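Side-chain contacts in succinate-semialdehyde dehydrogenase (Streptococcus pyogenes MGAS1882, PDB 4OGD), which catalyses the oxidation of succinic semialdehyde, presumably to succinate, with NADP+ as cofactor, as a member of the aldehyde dehydrogenase family: residues K38-D43 / L118-G123; F78-G83 / L256-Q261; E101-T106 / L441-F446. One frame throughout, in Å; residues are numbered along the deposited sequence.

Contact 1 (K38-D43 / L118-G123); sequences KWRKED and LKQSTG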
# COMPACT_ATOMS: atom_id res chain seq x y z
N LYS A 38 14.37 20.15 -4.57
CA LYS A 38 14.18 21.30 -5.45
C LYS A 38 12.72 21.46 -5.88
O LYS A 38 12.17 22.56 -5.86
CB LYS A 38 15.09 21.20 -6.68
CG LYS A 38 14.82 22.24 -7.76
CD LYS A 38 15.82 22.13 -8.89
CE LYS A 38 15.51 23.11 -10.01
NZ LYS A 38 16.60 23.10 -11.01
N TRP A 39 12.09 20.35 -6.25
CA TRP A 39 10.71 20.39 -6.70
C TRP A 39 9.73 20.65 -5.55
O TRP A 39 8.61 21.11 -5.78
CB TRP A 39 10.36 19.09 -7.42
CG TRP A 39 10.95 18.98 -8.81
CD1 TRP A 39 11.45 19.99 -9.59
CD2 TRP A 39 11.08 17.77 -9.58
NE1 TRP A 39 11.88 19.48 -10.80
CE2 TRP A 39 11.66 18.12 -10.81
CE3 TRP A 39 10.76 16.43 -9.34
CZ2 TRP A 39 11.93 17.18 -11.81
CZ3 TRP A 39 11.02 15.50 -10.32
CH2 TRP A 39 11.60 15.87 -11.55
N ARG A 40 10.15 20.36 -4.33
CA ARG A 40 9.36 20.72 -3.15
C ARG A 40 9.48 22.20 -2.81
O ARG A 40 8.51 22.84 -2.40
CB ARG A 40 9.76 19.88 -1.93
CG ARG A 40 9.08 18.53 -1.84
CD ARG A 40 7.56 18.66 -1.78
NE ARG A 40 7.10 19.23 -0.52
CZ ARG A 40 6.66 18.51 0.51
NH1 ARG A 40 6.61 17.19 0.43
NH2 ARG A 40 6.25 19.12 1.62
N LYS A 41 10.69 22.74 -2.99
CA LYS A 41 11.00 24.12 -2.62
C LYS A 41 10.54 25.14 -3.67
O LYS A 41 10.13 26.25 -3.33
CB LYS A 41 12.50 24.28 -2.40
CG LYS A 41 12.91 25.68 -1.97
CD LYS A 41 14.41 25.82 -1.83
CE LYS A 41 14.78 27.18 -1.26
NZ LYS A 41 16.23 27.31 -0.99
N GLU A 42 10.65 24.76 -4.94
CA GLU A 42 10.29 25.64 -6.06
C GLU A 42 9.20 24.97 -6.89
O GLU A 42 9.23 23.75 -7.07
CB GLU A 42 11.51 25.90 -6.94
CG GLU A 42 12.76 26.34 -6.17
CD GLU A 42 14.00 26.38 -7.04
OE1 GLU A 42 13.92 26.00 -8.23
OE2 GLU A 42 15.07 26.79 -6.54
N ASP A 43 8.26 25.76 -7.41
CA ASP A 43 7.18 25.25 -8.24
C ASP A 43 7.64 25.04 -9.68
O ASP A 43 7.84 25.99 -10.43
CB ASP A 43 5.99 26.21 -8.21
CG ASP A 43 4.77 25.67 -8.94
OD1 ASP A 43 4.85 24.58 -9.56
OD2 ASP A 43 3.72 26.35 -8.92
N LEU A 118 -3.61 17.82 1.21
CA LEU A 118 -2.82 18.07 0.03
C LEU A 118 -2.32 16.75 -0.52
O LEU A 118 -2.30 15.74 0.20
CB LEU A 118 -1.65 18.99 0.38
CG LEU A 118 -2.06 20.32 1.01
CD1 LEU A 118 -0.85 21.06 1.52
CD2 LEU A 118 -2.82 21.18 0.01
N LYS A 119 -1.93 16.74 -1.79
CA LYS A 119 -1.28 15.57 -2.37
C LYS A 119 0.12 15.98 -2.75
O LYS A 119 0.33 16.73 -3.70
CB LYS A 119 -2.06 15.06 -3.58
CG LYS A 119 -3.39 14.44 -3.20
CD LYS A 119 -4.27 14.17 -4.42
CE LYS A 119 -5.57 13.51 -4.00
NZ LYS A 119 -6.54 13.37 -5.13
N GLN A 120 1.09 15.50 -1.97
CA GLN A 120 2.45 16.00 -2.09
C GLN A 120 3.43 14.91 -2.47
O GLN A 120 3.18 13.72 -2.21
CB GLN A 120 2.88 16.66 -0.78
CG GLN A 120 2.02 17.86 -0.41
CD GLN A 120 2.50 18.56 0.83
OE1 GLN A 120 2.67 17.94 1.88
NE2 GLN A 120 2.77 19.86 0.72
N SER A 121 4.54 15.30 -3.09
CA SER A 121 5.61 14.34 -3.36
C SER A 121 6.21 13.85 -2.06
O SER A 121 6.08 14.50 -1.01
CB SER A 121 6.70 14.99 -4.21
OG SER A 121 7.28 16.08 -3.51
N THR A 122 6.89 12.71 -2.13
CA THR A 122 7.51 12.12 -0.96
C THR A 122 9.02 11.91 -1.09
O THR A 122 9.73 11.99 -0.09
CB THR A 122 6.84 10.79 -0.58
OG1 THR A 122 6.76 9.94 -1.74
CG2 THR A 122 5.44 11.05 -0.07
N GLY A 123 9.51 11.67 -2.30
CA GLY A 123 10.93 11.41 -2.47
C GLY A 123 11.29 10.59 -3.69
O GLY A 123 10.59 10.63 -4.70
O HOH W 1 4.78 17.35 3.08

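Contact 2 (F78-G83 / L256-Q261); sequences FTEAQG and LYNAGQ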
# COMPACT_ATOMS: atom_id res chain seq x y z
N PHE A 78 7.39 -6.37 -34.11
CA PHE A 78 7.59 -4.94 -34.30
C PHE A 78 6.27 -4.17 -34.26
O PHE A 78 6.20 -3.07 -33.72
CB PHE A 78 8.31 -4.70 -35.63
CG PHE A 78 8.53 -3.25 -35.97
CD1 PHE A 78 9.51 -2.50 -35.32
CD2 PHE A 78 7.79 -2.64 -36.98
CE1 PHE A 78 9.74 -1.17 -35.66
CE2 PHE A 78 8.01 -1.30 -37.32
CZ PHE A 78 8.98 -0.57 -36.66
N THR A 79 5.22 -4.76 -34.83
CA THR A 79 3.90 -4.12 -34.82
C THR A 79 3.36 -3.98 -33.40
O THR A 79 2.74 -2.96 -33.07
CB THR A 79 2.87 -4.86 -35.71
OG1 THR A 79 2.84 -6.25 -35.35
CG2 THR A 79 3.25 -4.72 -37.18
N GLU A 80 3.58 -5.00 -32.58
CA GLU A 80 3.16 -4.93 -31.17
C GLU A 80 3.95 -3.86 -30.44
O GLU A 80 3.41 -3.14 -29.60
CB GLU A 80 3.36 -6.28 -30.47
CG GLU A 80 2.31 -7.33 -30.79
CD GLU A 80 2.51 -8.62 -30.02
OE1 GLU A 80 3.38 -8.64 -29.12
OE2 GLU A 80 1.81 -9.61 -30.32
N ALA A 81 5.24 -3.77 -30.75
CA ALA A 81 6.09 -2.76 -30.13
C ALA A 81 5.66 -1.35 -30.53
O ALA A 81 5.74 -0.42 -29.73
CB ALA A 81 7.55 -3.00 -30.47
N GLN A 82 5.23 -1.18 -31.78
CA GLN A 82 4.70 0.11 -32.22
C GLN A 82 3.46 0.47 -31.40
O GLN A 82 3.31 1.61 -30.96
CB GLN A 82 4.33 0.07 -33.70
CG GLN A 82 5.51 0.07 -34.64
CD GLN A 82 5.06 -0.07 -36.07
OE1 GLN A 82 4.27 -0.96 -36.39
NE2 GLN A 82 5.54 0.81 -36.94
N GLY A 83 2.58 -0.50 -31.20
CA GLY A 83 1.40 -0.29 -30.39
C GLY A 83 1.78 0.07 -28.96
O GLY A 83 1.12 0.90 -28.33
N LEU A 256 -2.36 -15.41 -27.73
CA LEU A 256 -1.12 -15.41 -28.50
C LEU A 256 -0.45 -14.05 -28.71
O LEU A 256 0.68 -13.98 -29.20
CB LEU A 256 -1.32 -16.12 -29.85
CG LEU A 256 -1.77 -17.58 -29.74
CD1 LEU A 256 -1.92 -18.17 -31.11
CD2 LEU A 256 -0.77 -18.39 -28.94
N TYR A 257 -1.12 -12.97 -28.32
CA TYR A 257 -0.48 -11.66 -28.33
C TYR A 257 0.75 -11.71 -27.43
O TYR A 257 0.71 -12.27 -26.33
CB TYR A 257 -1.48 -10.61 -27.84
CG TYR A 257 -0.90 -9.23 -27.64
CD1 TYR A 257 -0.39 -8.85 -26.41
CD2 TYR A 257 -0.89 -8.30 -28.68
CE1 TYR A 257 0.13 -7.61 -26.21
CE2 TYR A 257 -0.37 -7.03 -28.48
CZ TYR A 257 0.14 -6.70 -27.24
OH TYR A 257 0.68 -5.46 -27.00
N ASN A 258 1.85 -11.13 -27.91
CA ASN A 258 3.14 -11.15 -27.21
C ASN A 258 3.58 -12.58 -26.89
O ASN A 258 4.22 -12.83 -25.87
CB ASN A 258 3.10 -10.27 -25.95
CG ASN A 258 4.47 -9.73 -25.55
OD1 ASN A 258 5.39 -9.64 -26.37
ND2 ASN A 258 4.61 -9.35 -24.28
N ALA A 259 3.22 -13.50 -27.79
CA ALA A 259 3.48 -14.93 -27.64
C ALA A 259 3.01 -15.50 -26.30
O ALA A 259 3.58 -16.46 -25.78
CB ALA A 259 4.98 -15.25 -27.88
N GLY A 260 1.96 -14.90 -25.75
CA GLY A 260 1.38 -15.37 -24.51
C GLY A 260 2.09 -14.89 -23.26
O GLY A 260 1.71 -15.25 -22.15
N GLN A 261 3.12 -14.07 -23.45
CA GLN A 261 3.95 -13.60 -22.35
C GLN A 261 3.34 -12.34 -21.72
O GLN A 261 3.96 -11.28 -21.68
CB GLN A 261 5.36 -13.31 -22.86
CG GLN A 261 5.99 -14.49 -23.59
CD GLN A 261 7.32 -14.13 -24.23
OE1 GLN A 261 8.38 -14.57 -23.78
NE2 GLN A 261 7.26 -13.30 -25.27

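Contact 3 (E101-T106 / L441-F446); sequences EFLMST and LGFTSF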
# COMPACT_ATOMS: atom_id res chain seq x y z
N GLU A 101 -5.92 18.65 -12.07
CA GLU A 101 -7.06 18.01 -11.43
C GLU A 101 -6.62 17.00 -10.37
O GLU A 101 -7.19 16.92 -9.27
CB GLU A 101 -7.94 17.31 -12.47
CG GLU A 101 -9.08 16.52 -11.84
CD GLU A 101 -9.85 15.69 -12.85
OE1 GLU A 101 -9.83 16.03 -14.05
OE2 GLU A 101 -10.47 14.68 -12.44
N PHE A 102 -5.60 16.22 -10.71
CA PHE A 102 -5.15 15.14 -9.82
C PHE A 102 -4.37 15.66 -8.62
O PHE A 102 -4.26 14.97 -7.60
CB PHE A 102 -4.31 14.13 -10.59
CG PHE A 102 -5.10 13.23 -11.51
CD1 PHE A 102 -6.48 13.35 -11.63
CD2 PHE A 102 -4.45 12.24 -12.24
CE1 PHE A 102 -7.20 12.51 -12.47
CE2 PHE A 102 -5.16 11.39 -13.08
CZ PHE A 102 -6.54 11.53 -13.20
N LEU A 103 -3.82 16.87 -8.73
CA LEU A 103 -3.02 17.47 -7.66
C LEU A 103 -3.79 18.45 -6.79
O LEU A 103 -3.27 18.96 -5.80
CB LEU A 103 -1.80 18.17 -8.25
CG LEU A 103 -0.66 17.26 -8.69
CD1 LEU A 103 0.35 18.03 -9.54
CD2 LEU A 103 0.01 16.67 -7.46
N MET A 104 -5.04 18.73 -7.17
CA MET A 104 -5.87 19.68 -6.42
C MET A 104 -6.03 19.28 -4.95
O MET A 104 -6.13 18.10 -4.62
CB MET A 104 -7.24 19.77 -7.08
CG MET A 104 -8.04 21.01 -6.70
SD MET A 104 -9.63 21.02 -7.55
CE MET A 104 -9.43 19.68 -8.71
N SER A 105 -6.05 20.28 -4.07
CA SER A 105 -6.37 20.05 -2.66
C SER A 105 -7.75 19.42 -2.55
O SER A 105 -8.62 19.66 -3.39
CB SER A 105 -6.34 21.39 -1.91
OG SER A 105 -6.62 21.22 -0.53
N THR A 106 -7.94 18.61 -1.52
CA THR A 106 -9.22 17.94 -1.29
C THR A 106 -9.87 18.40 0.01
O THR A 106 -9.40 18.06 1.09
CB THR A 106 -9.03 16.41 -1.23
OG1 THR A 106 -8.48 15.94 -2.47
CG2 THR A 106 -10.36 15.70 -0.97
N LEU A 441 -6.41 6.31 -9.72
CA LEU A 441 -5.97 5.40 -8.66
C LEU A 441 -4.46 5.20 -8.72
O LEU A 441 -3.80 5.06 -7.70
CB LEU A 441 -6.68 4.05 -8.76
CG LEU A 441 -8.20 4.06 -8.54
CD1 LEU A 441 -8.77 2.64 -8.54
CD2 LEU A 441 -8.56 4.77 -7.24
N GLY A 442 -3.91 5.20 -9.93
CA GLY A 442 -2.48 5.02 -10.11
C GLY A 442 -1.67 6.29 -9.95
O GLY A 442 -0.46 6.29 -10.18
N PHE A 443 -2.32 7.38 -9.55
CA PHE A 443 -1.62 8.63 -9.32
C PHE A 443 -1.15 8.79 -7.87
O PHE A 443 -0.15 9.46 -7.62
CB PHE A 443 -2.50 9.83 -9.73
CG PHE A 443 -1.79 11.14 -9.68
CD1 PHE A 443 -0.91 11.50 -10.69
CD2 PHE A 443 -2.00 12.02 -8.62
CE1 PHE A 443 -0.25 12.70 -10.65
CE2 PHE A 443 -1.34 13.23 -8.57
CZ PHE A 443 -0.46 13.57 -9.59
N THR A 444 -1.86 8.19 -6.93
CA THR A 444 -1.62 8.50 -5.51
C THR A 444 -0.77 7.51 -4.74
O THR A 444 -0.58 7.67 -3.53
CB THR A 444 -2.94 8.71 -4.76
OG1 THR A 444 -3.78 7.58 -5.00
CG2 THR A 444 -3.63 9.99 -5.23
N SER A 445 -0.24 6.49 -5.41
CA SER A 445 0.45 5.41 -4.71
C SER A 445 1.58 5.90 -3.82
O SER A 445 1.74 5.41 -2.70
CB SER A 445 1.00 4.38 -5.69
OG SER A 445 -0.06 3.80 -6.41
N PHE A 446 2.36 6.85 -4.32
CA PHE A 446 3.50 7.37 -3.56
C PHE A 446 3.39 8.86 -3.27
O PHE A 446 4.39 9.59 -3.20
CB PHE A 446 4.81 6.97 -4.23
CG PHE A 446 4.95 5.49 -4.43
CD1 PHE A 446 5.25 4.67 -3.35
CD2 PHE A 446 4.73 4.91 -5.67
CE1 PHE A 446 5.37 3.31 -3.51
CE2 PHE A 446 4.83 3.54 -5.85
CZ PHE A 446 5.15 2.73 -4.76

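Contact 1 (K38-D43 / L118-G123)
Q120 OE1 is gripped by two partners: H450 ND1 hydrogen-bonds to it directly, and a water links it to R40 across the contact. R40 NH2 donates to that water over 2.7 Å; the water in turn donates to Q120 OE1 over 2.5 Å, a short length to be read with caution. The other terminal nitrogen, R40 NH1, approaches S121 O at 3.1 Å, near the guanidinium plane. Its N-H...O angle of 121° makes this a weak hydrogen bond. Over one guanidinium face lies Q120 NE2, 3.7 Å from R40 NH2, with the amide and guanidinium planes 38° apart; NE2 gives its own hydrogen bond to A405 O of the second subunit. Bends at chi2 and chi3 fold the arginine toward S121, on which its aliphatic part packs tightly, R40 CD lying 3.1 Å from S121 OG. The contact thus ties the C-terminal turn of helix 22-41 to Q120 and S121, on the segment that carries strand 113-120. That strand pairs antiparallel with 448-455 in the three-stranded sheet characteristic of the family's oligomerisation region, and A405 of the second subunit packs against both R40 and L118.

Contact 2 (F78-G83 / L256-Q261)
E80 meets the 256-261 loop through both its carboxylate and its methylene chain. N258 N donates to E80 OE2 over 2.8 Å with an N-H...O angle of 172°, a nearly straight bond that reaches the oxygen on its syn side, 24° out of the carboxylate plane. The same carboxylate stacks on Y257: E80 CD sits 3.5 Å above one ring face, offset toward the rim, and the two planes diverge by 26°. E80 CG comes to 3.6 Å from Y257 CE2, and the two side chains run past each other in opposite directions. The glutamate chain, extended beyond CG, carries the carboxylate to the loop backbone. In the next shell, the loop's shape presents N258 N: N258, A259 and G260 all have left-handed backbone angles, and N258 O accepts from Q261 N and, at 3.1 Å, from Q261 NE2, which approach from opposite faces of the carbonyl. N258 ND2 bonds N132 O, while N132 ND2 bonds Q261 O. G260 and Q261 begin the Gly-Gln-X-Cys sequence in which aldehyde dehydrogenases typically carry the nucleophilic cysteine, consistent with a position beside the active site. Within the fold, the first turns of helix 78-103 meet the loop joining helix 244-256 to strand 268-272, while helix 63-74 packs on F78, A81 and Q82.

Contact 3 (E101-T106 / L441-F446)
The F443 ring receives F102 CB over one face and L103 CD2 at its edge, in plane. F102 CB stands 3.8 Å from the ring centroid and 15° off the normal, which defines a CH-pi contact, though it is displaced somewhat toward the rim. L103 CD2 reaches F443 CZ at 3.8 Å, and the leucine side chain crosses the phenylalanine at about a right angle. Between the two aromatic rings the geometry is intermediate: their centroids are 5.4 Å apart and their planes inclined by 56°, with F102 CD2 3.9 Å from F443 CG. F443 has CG anti to its backbone nitrogen (chi1 -173°), which sends the ring toward the helix end. There its rim also approaches the backbone, F102 O lying 3.5 Å from F443 CE2. P144 and I147 of helix 136-148 touch F443 as well, and V148 touches L103. The packing joins two chain sections that both lead into the three-stranded sheet: helix 78-103 is followed by strand 106-107, and the 441-446 loop by strand 448-455. The side-chain contact is apolar and so depends on close packing of a methylene, a methyl and an obliquely set second ring against F443, without directional polar bonds.

Contacts 1 and 3 are neighbours, their centres 13 Å apart, and they touch directly: T122 OG1 lies 2.8 Å from F446 O, a probable hydrogen bond, and K119 CD packs 3.3 Å from F102 O. Both include residues of the three-stranded antiparallel sheet (L118 and T106). Contact 2 lies across the chain's centre from them, its centre 37 Å from that of contact 1 and 31 Å from that of contact 3. Helix 78-103 nevertheless connects contacts 2 and 3, with E80 near its start and F102 near its end. By family sequence contact 2 lies beside the probable catalytic centre; contacts 1 and 3 both pack against the second subunit, contact 3 through L441.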